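Local coordinates for protein transcriptional regulator of the TetR/AcrR family (Thermobifida fusca YX, PDB 3DCF) that probably binds DNA as a dimeric transcriptional repressor of the TetR/AcrR family, through a predicted helix-turn-helix motif, at residues A183-W186 / T187-W190; L111-E114 / H115-I119. One frame throughout, in Å; residues are numbered along the deposited sequence.

Interaction 1 (A183-W186 / T187-W190); sequences AAIW and TYRW
The indole of Trp186 carries CD of Arg189 over one face, 4.0 Å from the centroid of the Trp186 six-membered ring, a CH-pi contact, while NH1 of Arg189 comes obliquely to CZ2 of Trp186 (3.4 Å) and the guanidinium plane is turned 39° from the indole. Swung away from its own backbone N, the indole lies alongside the Arg189 chain, which bends at chi3 and runs in the same direction. The Trp190 indole approaches Trp186 obliquely, CD1 to CD1 at 3.7 Å, with the five-membered rings inclined at 47°. A water lies in the plane of both indoles, at their edges; it accepts from Trp190 NE1 and donates to Ala183 O. The Tyr188 ring has CG of Arg189 over one face and CG2 of Ile185 at its edge, the latter 3.9 Å from CD2 of Tyr188.

All this happens where helix 173-185 gives way to the short, weakly bonded helix 187-190, in the C-terminal domain of a TetR-type regulator. Short-range bonds carry the turn: Tyr188 N donates to Ile185 O at 3.0 Å, almost straight at 175°, and Arg189 N reaches Trp186 O from above the carbonyl plane. Thr187 OG1, set between its own N and carbonyl carbon, donates to Ala184 O at 2.7 Å. Across the dimer interface, Tyr130 of the second subunit meets the Trp186 ring edge-to-face.

Interaction 2 (L111-E114 / H115-I119); sequences LLVE and HTRTI
Two threonines two residues apart on helix 104-121, a helix of the C-terminal domain, turn their hydroxyls back onto carbonyls four residues earlier. Thr116 OG1 donates to Leu112 O at 2.6 Å, and the backbone N of Thr116 donates to the same oxygen at 3.0 Å, from the opposite face of the carbonyl plane. Two residues on, Thr118 repeats the pattern on Glu114 O, with OG1 at 2.8 Å and again both donors dividing the two faces. In each threonine the hydroxyl lies beside the backbone N, anti to the carbonyl carbon (chi1 -44° in Thr116), which turns it back toward the preceding turn, so each of these carbonyls is gripped twice.

In the all-helical C-terminal domain, residues of this stretch pack on helices 75-98, 138-164, 173-185 and 199-212. Glu114 bends at chi2, and the Glu114 and Arg117 side chains cross at about a right angle, their carboxylate and guanidinium planes 62° apart; OE1 of Glu114 stands 2.9 Å from Arg117 NH2 but well out of the guanidinium plane, a salt bridge that rests on charge, not on a directed N-H. OE2 pairs with Arg93 of helix 75-98, giving the buried carboxylate a second cationic partner. On its way to Glu114, Arg117 passes Val113, whose CG1 is 4.0 Å from NE of Arg117, and Val113 O lies in plane at the guanidinium edge. His115 has CB 3.2 Å from Leu111 O, while its ring turns to Tyr151 of helix 138-164, which it meets edge-to-face.

Interaction 2 lies earlier in the chain than interaction 1, yet the two pack directly against each other in the C-terminal domain, their centres about 11 Å apart. The side chains that join them come from residues 184-187 and 115-119: Ala184 CB rests 3.4 Å from Thr116 OG1, Ile185 CG1 is 3.5 Å from His115 NE2, and Thr187 OG1 approaches Ile119 CG2 at 3.3 Å. Both hydroxyls spend their proton within their own contact, so what they offer across the seam is packing against methyl groups. Both contacts reach the second subunit, interaction 1 through several residues including Trp186, interaction 2 through Leu112 alone; interaction 2 also ties to helix 75-98 through Glu114.

Interaction 1 (A183-W186 / T187-W190)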
# COMPACT_ATOMS: atom_id res chain seq x y z
N ALA A 183 -0.14 7.28 -0.95
CA ALA A 183 1.21 7.72 -0.50
C ALA A 183 1.27 7.88 1.02
O ALA A 183 2.27 7.53 1.64
CB ALA A 183 1.63 9.03 -1.20
N ALA A 184 0.19 8.40 1.62
CA ALA A 184 0.07 8.56 3.08
C ALA A 184 -0.06 7.20 3.79
O ALA A 184 0.61 6.97 4.79
CB ALA A 184 -1.13 9.44 3.42
N ILE A 185 -0.91 6.32 3.26
CA ILE A 185 -1.18 4.98 3.82
C ILE A 185 0.06 4.06 3.83
O ILE A 185 0.34 3.42 4.83
CB ILE A 185 -2.38 4.29 3.09
CG1 ILE A 185 -3.69 5.05 3.33
CG2 ILE A 185 -2.55 2.83 3.56
CD1 ILE A 185 -4.81 4.73 2.34
N TRP A 186 0.82 4.05 2.73
CA TRP A 186 2.02 3.16 2.57
C TRP A 186 3.06 3.25 3.70
O TRP A 186 3.86 2.32 3.89
CB TRP A 186 2.69 3.42 1.22
CG TRP A 186 3.63 2.35 0.75
CD1 TRP A 186 4.99 2.44 0.63
CD2 TRP A 186 3.27 1.03 0.34
NE1 TRP A 186 5.50 1.24 0.15
CE2 TRP A 186 4.46 0.36 -0.03
CE3 TRP A 186 2.04 0.34 0.24
CZ2 TRP A 186 4.48 -0.97 -0.50
CZ3 TRP A 186 2.05 -1.00 -0.22
CH2 TRP A 186 3.26 -1.63 -0.59
N THR A 187 3.06 4.37 4.43
CA THR A 187 3.88 4.55 5.64
C THR A 187 3.76 3.38 6.63
O THR A 187 4.75 3.09 7.31
CB THR A 187 3.53 5.85 6.38
OG1 THR A 187 2.14 5.85 6.70
CG2 THR A 187 3.84 7.09 5.53
N TYR A 188 2.59 2.71 6.71
CA TYR A 188 2.42 1.57 7.64
C TYR A 188 3.37 0.39 7.34
O TYR A 188 3.73 -0.34 8.25
CB TYR A 188 0.95 1.09 7.80
CG TYR A 188 0.40 0.06 6.81
CD1 TYR A 188 0.63 -1.33 7.00
CD2 TYR A 188 -0.41 0.45 5.73
CE1 TYR A 188 0.09 -2.29 6.09
CE2 TYR A 188 -0.95 -0.50 4.83
CZ TYR A 188 -0.70 -1.86 5.02
OH TYR A 188 -1.25 -2.74 4.12
N ARG A 189 3.76 0.22 6.07
CA ARG A 189 4.71 -0.83 5.68
C ARG A 189 6.19 -0.47 5.88
O ARG A 189 6.98 -1.39 6.11
CB ARG A 189 4.48 -1.31 4.23
CG ARG A 189 3.23 -2.20 4.06
CD ARG A 189 3.28 -3.04 2.78
NE ARG A 189 4.26 -4.16 2.77
CZ ARG A 189 5.51 -4.16 2.26
NH1 ARG A 189 6.05 -3.08 1.69
NH2 ARG A 189 6.24 -5.28 2.33
N TRP A 190 6.56 0.83 5.84
CA TRP A 190 7.97 1.26 6.00
C TRP A 190 8.36 2.08 7.26
O TRP A 190 9.52 1.99 7.67
CB TRP A 190 8.47 1.98 4.73
CG TRP A 190 7.89 3.33 4.45
CD1 TRP A 190 6.85 3.61 3.62
CD2 TRP A 190 8.32 4.59 4.99
NE1 TRP A 190 6.61 4.96 3.60
CE2 TRP A 190 7.49 5.59 4.43
CE3 TRP A 190 9.34 4.98 5.88
CZ2 TRP A 190 7.64 6.96 4.73
CZ3 TRP A 190 9.49 6.35 6.19
CH2 TRP A 190 8.64 7.32 5.61
O HOH W 1 4.46 6.26 1.64

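Interaction 2 (L111-E114 / H115-I119)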
# COMPACT_ATOMS: atom_id res chain seq x y z
N LEU A 111 -6.29 17.91 5.14
CA LEU A 111 -6.77 16.51 5.17
C LEU A 111 -5.62 15.48 5.12
O LEU A 111 -5.67 14.48 5.85
CB LEU A 111 -7.77 16.22 4.03
CG LEU A 111 -9.17 16.86 4.09
CD1 LEU A 111 -9.88 16.71 2.73
CD2 LEU A 111 -9.99 16.28 5.23
N LEU A 112 -4.61 15.74 4.29
CA LEU A 112 -3.43 14.86 4.16
C LEU A 112 -2.54 14.81 5.41
O LEU A 112 -2.04 13.74 5.78
CB LEU A 112 -2.60 15.23 2.92
CG LEU A 112 -3.26 14.94 1.57
CD1 LEU A 112 -2.47 15.58 0.40
CD2 LEU A 112 -3.45 13.42 1.34
N VAL A 113 -2.33 15.98 6.04
CA VAL A 113 -1.55 16.09 7.30
C VAL A 113 -2.27 15.31 8.41
O VAL A 113 -1.64 14.60 9.19
CB VAL A 113 -1.38 17.56 7.77
CG1 VAL A 113 -0.69 17.63 9.15
CG2 VAL A 113 -0.62 18.40 6.73
N GLU A 114 -3.59 15.50 8.48
CA GLU A 114 -4.45 14.80 9.45
C GLU A 114 -4.47 13.28 9.21
O GLU A 114 -4.34 12.52 10.16
CB GLU A 114 -5.89 15.36 9.37
CG GLU A 114 -6.96 14.66 10.22
CD GLU A 114 -6.54 14.47 11.67
OE1 GLU A 114 -6.11 15.45 12.31
OE2 GLU A 114 -6.63 13.34 12.16
N HIS A 115 -4.64 12.88 7.95
CA HIS A 115 -4.70 11.46 7.56
C HIS A 115 -3.41 10.70 7.88
O HIS A 115 -3.46 9.63 8.48
CB HIS A 115 -5.09 11.31 6.08
CG HIS A 115 -5.31 9.90 5.64
ND1 HIS A 115 -6.39 9.15 6.07
CD2 HIS A 115 -4.60 9.10 4.81
CE1 HIS A 115 -6.33 7.94 5.53
NE2 HIS A 115 -5.25 7.89 4.76
N THR A 116 -2.27 11.30 7.52
CA THR A 116 -0.94 10.73 7.78
C THR A 116 -0.64 10.65 9.28
O THR A 116 -0.10 9.64 9.74
CB THR A 116 0.17 11.52 7.07
OG1 THR A 116 -0.24 11.81 5.73
CG2 THR A 116 1.47 10.71 7.04
N ARG A 117 -0.96 11.72 10.03
CA ARG A 117 -0.85 11.74 11.51
C ARG A 117 -1.62 10.58 12.12
O ARG A 117 -1.11 9.89 13.01
CB ARG A 117 -1.37 13.06 12.14
CG ARG A 117 -0.38 14.23 12.22
CD ARG A 117 -0.94 15.37 13.12
NE ARG A 117 -2.13 16.04 12.56
CZ ARG A 117 -2.95 16.90 13.20
NH1 ARG A 117 -2.77 17.23 14.49
NH2 ARG A 117 -3.98 17.44 12.54
N THR A 118 -2.85 10.37 11.65
CA THR A 118 -3.71 9.28 12.12
C THR A 118 -3.12 7.91 11.80
O THR A 118 -3.25 7.00 12.62
CB THR A 118 -5.15 9.38 11.56
OG1 THR A 118 -5.64 10.70 11.78
CG2 THR A 118 -6.09 8.35 12.21
N ILE A 119 -2.48 7.77 10.62
CA ILE A 119 -1.83 6.50 10.22
C ILE A 119 -0.66 6.15 11.18
O ILE A 119 -0.64 5.05 11.75
CB ILE A 119 -1.29 6.49 8.74
CG1 ILE A 119 -2.39 6.68 7.68
CG2 ILE A 119 -0.57 5.18 8.43
CD1 ILE A 119 -3.52 5.69 7.72